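Local atomic coordinates of ribose-phosphate pyrophosphokinase (Sulfolobus solfataricus, PDB entry 4TWB), a protein that catalyses transfer of the pyrophosphoryl group of ATP to the 1-hydroxyl of ribose 5-phosphate, making phosphoribosyl pyrophosphate (PRPP). Residues Y88-S92 with S105-L110; G117-L121 with S133-G137. All blocks are in the same frame, centred on the assembly; numbering follows the deposited sequence.

Helix 105-114 is common ground for the two contacts. In contact 1 its first two turns pack against the loop 88-92; in contact 2 the chain that leaves its end, 117-121, meets the loop 133-137. The centres of the contacts lie about 12 Å apart, and Leu110 joins them: it belongs to contact 1, yet its CG lies 3.6 Å from Phe135 CB and its CD1 is 4.0 Å from Leu121 CD2. One turn earlier, Lys107 CD packs on Tyr134 CE1 at 3.5 Å. Contact 1 borders the nucleotide site, the side chain of Tyr91 coming within about 6 Å of bound AMP (nearest atoms), whereas contact 2 lies away from the annotated sites.

Contact 1: Y88-S92 with S105-L110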
loop_
_atom_site.group_PDB
_atom_site.type_symbol
_atom_site.label_atom_id
_atom_site.label_comp_id
_atom_site.label_asym_id
_atom_site.label_seq_id
_atom_site.Cartn_x
_atom_site.Cartn_y
_atom_site.Cartn_z
ATOM N N TYR A 88 -3.718 -1.182 15.331
ATOM C CA TYR A 88 -2.315 -1.465 15.057
ATOM C C TYR A 88 -1.802 -0.527 13.964
ATOM O O TYR A 88 -2.265 -0.583 12.828
ATOM C CB TYR A 88 -2.108 -2.924 14.644
ATOM C CG TYR A 88 -0.688 -3.210 14.202
ATOM C CD1 TYR A 88 0.363 -3.173 15.111
ATOM C CD2 TYR A 88 -0.394 -3.499 12.872
ATOM C CE1 TYR A 88 1.671 -3.424 14.710
ATOM C CE2 TYR A 88 0.910 -3.747 12.459
ATOM C CZ TYR A 88 1.938 -3.709 13.384
ATOM O OH TYR A 88 3.233 -3.955 12.981
ATOM N N LEU A 89 -0.859 0.338 14.313
ATOM C CA LEU A 89 -0.260 1.242 13.350
ATOM C C LEU A 89 0.970 0.591 12.713
ATOM O O LEU A 89 1.924 0.254 13.403
ATOM C CB LEU A 89 0.124 2.553 14.035
ATOM C CG LEU A 89 0.770 3.599 13.123
ATOM C CD1 LEU A 89 -0.087 3.842 11.895
ATOM C CD2 LEU A 89 1.004 4.893 13.876
ATOM N N ALA A 90 0.951 0.413 11.395
ATOM C CA ALA A 90 2.056 -0.254 10.696
ATOM C C ALA A 90 3.281 0.647 10.569
ATOM O O ALA A 90 3.191 1.852 10.719
ATOM C CB ALA A 90 1.607 -0.759 9.319
ATOM N N TYR A 91 4.429 0.050 10.306
ATOM C CA TYR A 91 5.686 0.783 10.195
ATOM C C TYR A 91 6.087 1.448 11.508
ATOM O O TYR A 91 6.751 2.483 11.522
ATOM C CB TYR A 91 5.648 1.760 9.003
ATOM C CG TYR A 91 5.626 1.014 7.682
ATOM C CD1 TYR A 91 6.810 0.641 7.050
ATOM C CD2 TYR A 91 4.418 0.627 7.095
ATOM C CE1 TYR A 91 6.802 -0.078 5.853
ATOM C CE2 TYR A 91 4.393 -0.090 5.900
ATOM C CZ TYR A 91 5.592 -0.438 5.285
ATOM O OH TYR A 91 5.577 -1.152 4.115
ATOM N N SER A 92 5.691 0.829 12.616
ATOM C CA SER A 92 5.999 1.365 13.935
ATOM C C SER A 92 7.383 0.944 14.371
ATOM O O SER A 92 8.074 1.684 15.071
ATOM C CB SER A 92 4.970 0.899 14.952
ATOM O OG SER A 92 3.738 1.517 14.680
ATOM N N SER A 105 10.187 5.398 8.238
ATOM C CA SER A 105 8.860 5.077 7.708
ATOM C C SER A 105 7.725 5.707 8.510
ATOM O O SER A 105 6.804 6.291 7.938
ATOM C CB SER A 105 8.655 3.562 7.641
ATOM O OG SER A 105 9.763 2.907 7.045
ATOM N N ILE A 106 7.786 5.585 9.833
ATOM C CA ILE A 106 6.691 6.050 10.668
ATOM C C ILE A 106 6.493 7.559 10.507
ATOM O O ILE A 106 5.375 8.069 10.634
ATOM C CB ILE A 106 6.869 5.647 12.162
ATOM C CG1 ILE A 106 5.548 5.754 12.925
ATOM C CG2 ILE A 106 7.919 6.497 12.835
ATOM C CD1 ILE A 106 4.490 4.765 12.484
ATOM N N LYS A 107 7.570 8.271 10.207
ATOM C CA LYS A 107 7.481 9.723 10.036
ATOM C C LYS A 107 6.647 10.056 8.807
ATOM O O LYS A 107 5.754 10.902 8.851
ATOM C CB LYS A 107 8.870 10.356 9.904
ATOM C CG LYS A 107 8.846 11.863 9.696
ATOM C CD LYS A 107 10.234 12.481 9.826
ATOM C CE LYS A 107 11.041 12.378 8.546
ATOM N NZ LYS A 107 10.781 13.532 7.624
ATOM N N THR A 108 6.946 9.366 7.708
ATOM C CA THR A 108 6.230 9.540 6.457
ATOM C C THR A 108 4.752 9.195 6.611
ATOM O O THR A 108 3.878 9.954 6.191
ATOM C CB THR A 108 6.825 8.654 5.363
ATOM O OG1 THR A 108 8.208 8.974 5.181
ATOM C CG2 THR A 108 6.088 8.858 4.044
ATOM N N ILE A 109 4.474 8.044 7.206
ATOM C CA ILE A 109 3.103 7.626 7.411
ATOM C C ILE A 109 2.347 8.681 8.199
ATOM O O ILE A 109 1.233 9.065 7.834
ATOM C CB ILE A 109 3.048 6.313 8.186
ATOM C CG1 ILE A 109 3.851 5.242 7.463
ATOM C CG2 ILE A 109 1.606 5.868 8.380
ATOM C CD1 ILE A 109 3.137 4.713 6.265
ATOM N N LEU A 110 2.958 9.147 9.285
ATOM C CA LEU A 110 2.305 10.107 10.181
ATOM C C LEU A 110 2.065 11.441 9.483
ATOM O O LEU A 110 0.971 12.008 9.546
ATOM C CB LEU A 110 3.118 10.307 11.469
ATOM C CG LEU A 110 2.586 9.664 12.750
ATOM C CD1 LEU A 110 1.871 8.374 12.449
ATOM C CD2 LEU A 110 3.709 9.435 13.742
#
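Ile106 is the main bump of the helix, and it fills a hollow whose wall is largely the backbone of 88-92. Its CB faces Tyr91 O at 3.2 Å, while CD1 reaches further in, 3.6 Å from Ala90 O, with Ser92 OG also beside it. With CG1 anti to the backbone N (chi1 -162°), this branch runs from the helix into the loop. Leu89 supplies a side-chain wall, its CD2 touching Ile106 CD1 at 3.8 Å. Leu89 is in turn a knob pushed back at the helix: CD2 sits between Ile106 CD1 and Leu110 CD1, the latter 3.9 Å away, and CD1 leans more loosely toward Ile109 CG2. On the other flank Tyr91 packs beside the start of the helix. Ser105 CB nestles against its ring atom CD1 at 3.5 Å, and Tyr91 CB rests 4.2 Å from Ile109 CG1. The loop keeps its curve partly through Ser92 OG, which donates a 2.6 Å bond to Leu89 O from above the carbonyl plane. Positive phi at Tyr91 (64°) helps the chain to turn. Tyr91 OH hydrogen-bonds to Asp61 of its own chain and to the backbone N of Ser37 of the second subunit, while Glu36 of that subunit bonds to the backbone N of Tyr91. The contact lies within a right-handed beta-alpha-beta crossover of the PRTase-like N-terminal domain, from strand 81-86 through helix 105-114 to the adjacent parallel strand 120-124; the loop packed here leads straight into Arg93 and Gln94, which bind ATP.

Contact 2: G117-L121 with S133-G137; sequences GVNTL and SYFKG
Asn119 and Gly137 bring the two backbones together, their CA atoms 5.2 Å apart, just where the segments run into the parallel neighbouring strands 120-124 and 138-142. Gly137 CA offers a C-H to Asn119 O at 3.3 Å, with an angle of 141° at the hydrogen. Any CB on Gly137 would point toward this carbonyl. At the other end, Gly117, with its positive phi, is the C-prime residue of the Schellman motif that closes helix 105-114. From 133-137 one side chain does most of the work: Phe135, whose CG is anti to the backbone N (chi1 178°), extends its ring across to 117-121. Leu121 CB lies over one face in a CH-pi contact, 3.9 Å from the ring centroid of Phe135 and 23° off the normal. Gly137 N covers the opposite face, toward the rim. Asn119 O approaches the edge close to the ring plane. At the far end of the ring, Phe135 CZ meets Val118 CG1 at 3.9 Å, the two side chains crossing at about a right angle, and lies 3.5 Å from Val118 O. Replacing Phe135 with an alanine would probably open a gap between Leu121 and Gly137 and take from Val118 CG1 the ring it packs on in 133-137. Beyond the pair, Leu110 and Ser114 of helix 105-114 also touch Phe135, while Val118 and Leu121 lean on strand 81-86; the ring thus sits between helix 105-114 and the start of strand 120-124, beside the point where the chain enters strand 138-142, outermost in the sheet within this chain.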
loop_
_atom_site.group_PDB
_atom_site.type_symbol
_atom_site.label_atom_id
_atom_site.label_comp_id
_atom_site.label_asym_id
_atom_site.label_seq_id
_atom_site.Cartn_x
_atom_site.Cartn_y
_atom_site.Cartn_z
ATOM N N GLY A 117 -6.183 14.784 6.243
ATOM C CA GLY A 117 -7.256 15.324 7.075
ATOM C C GLY A 117 -7.568 14.722 8.443
ATOM O O GLY A 117 -8.607 15.040 9.028
ATOM N N VAL A 118 -6.697 13.855 8.961
ATOM C CA VAL A 118 -6.902 13.293 10.298
ATOM C C VAL A 118 -6.565 14.333 11.373
ATOM O O VAL A 118 -5.458 14.884 11.416
ATOM C CB VAL A 118 -6.067 12.015 10.522
ATOM C CG1 VAL A 118 -6.270 11.508 11.919
ATOM C CG2 VAL A 118 -6.450 10.943 9.525
ATOM N N ASN A 119 -7.534 14.601 12.239
ATOM C CA ASN A 119 -7.362 15.599 13.287
ATOM C C ASN A 119 -6.785 14.972 14.544
ATOM O O ASN A 119 -5.838 15.484 15.150
ATOM C CB ASN A 119 -8.704 16.248 13.627
ATOM C CG ASN A 119 -9.272 17.052 12.478
ATOM O OD1 ASN A 119 -10.367 16.770 11.978
ATOM N ND2 ASN A 119 -8.525 18.055 12.047
ATOM N N THR A 120 -7.371 13.846 14.928
ATOM C CA THR A 120 -6.976 13.149 16.133
ATOM C C THR A 120 -6.652 11.718 15.784
ATOM O O THR A 120 -7.445 11.041 15.125
ATOM C CB THR A 120 -8.098 13.192 17.194
ATOM O OG1 THR A 120 -8.040 14.438 17.901
ATOM C CG2 THR A 120 -7.940 12.063 18.187
ATOM N N LEU A 121 -5.483 11.266 16.236
ATOM C CA LEU A 121 -5.021 9.892 16.020
ATOM C C LEU A 121 -5.031 9.062 17.309
ATOM O O LEU A 121 -4.441 9.461 18.320
ATOM C CB LEU A 121 -3.622 9.923 15.410
ATOM C CG LEU A 121 -2.824 8.629 15.298
ATOM C CD1 LEU A 121 -3.581 7.607 14.496
ATOM C CD2 LEU A 121 -1.481 8.915 14.644
ATOM N N SER A 133 5.149 11.768 17.922
ATOM C CA SER A 133 5.361 13.211 17.963
ATOM C C SER A 133 5.328 13.787 16.544
ATOM O O SER A 133 4.973 14.955 16.339
ATOM C CB SER A 133 6.689 13.551 18.652
ATOM O OG SER A 133 7.800 13.252 17.819
ATOM N N TYR A 134 5.693 12.964 15.569
ATOM C CA TYR A 134 5.710 13.385 14.174
ATOM C C TYR A 134 4.325 13.810 13.707
ATOM O O TYR A 134 4.197 14.680 12.839
ATOM C CB TYR A 134 6.238 12.266 13.275
ATOM C CG TYR A 134 7.717 11.963 13.432
ATOM C CD1 TYR A 134 8.678 12.926 13.153
ATOM C CD2 TYR A 134 8.151 10.705 13.839
ATOM C CE1 TYR A 134 10.034 12.644 13.282
ATOM C CE2 TYR A 134 9.494 10.415 13.978
ATOM C CZ TYR A 134 10.433 11.385 13.696
ATOM O OH TYR A 134 11.772 11.087 13.835
ATOM N N PHE A 135 3.291 13.192 14.279
ATOM C CA PHE A 135 1.912 13.521 13.920
ATOM C C PHE A 135 1.551 14.882 14.497
ATOM O O PHE A 135 1.773 15.142 15.682
ATOM C CB PHE A 135 0.947 12.460 14.424
ATOM C CG PHE A 135 -0.495 12.753 14.120
ATOM C CD1 PHE A 135 -0.982 12.654 12.826
ATOM C CD2 PHE A 135 -1.372 13.103 15.130
ATOM C CE1 PHE A 135 -2.315 12.903 12.541
ATOM C CE2 PHE A 135 -2.704 13.351 14.862
ATOM C CZ PHE A 135 -3.176 13.253 13.560
ATOM N N LYS A 136 0.996 15.748 13.649
ATOM C CA LYS A 136 0.785 17.144 14.013
ATOM C C LYS A 136 -0.487 17.399 14.829
ATOM O O LYS A 136 -0.511 18.287 15.684
ATOM C CB LYS A 136 0.859 18.043 12.774
ATOM C CG LYS A 136 2.281 18.185 12.234
ATOM C CD LYS A 136 3.262 18.515 13.371
ATOM C CE LYS A 136 4.723 18.298 12.967
ATOM N NZ LYS A 136 5.656 18.329 14.142
ATOM N N GLY A 137 -1.531 16.614 14.584
ATOM C CA GLY A 137 -2.757 16.726 15.355
ATOM C C GLY A 137 -2.670 16.264 16.802
ATOM O O GLY A 137 -1.589 16.223 17.402
#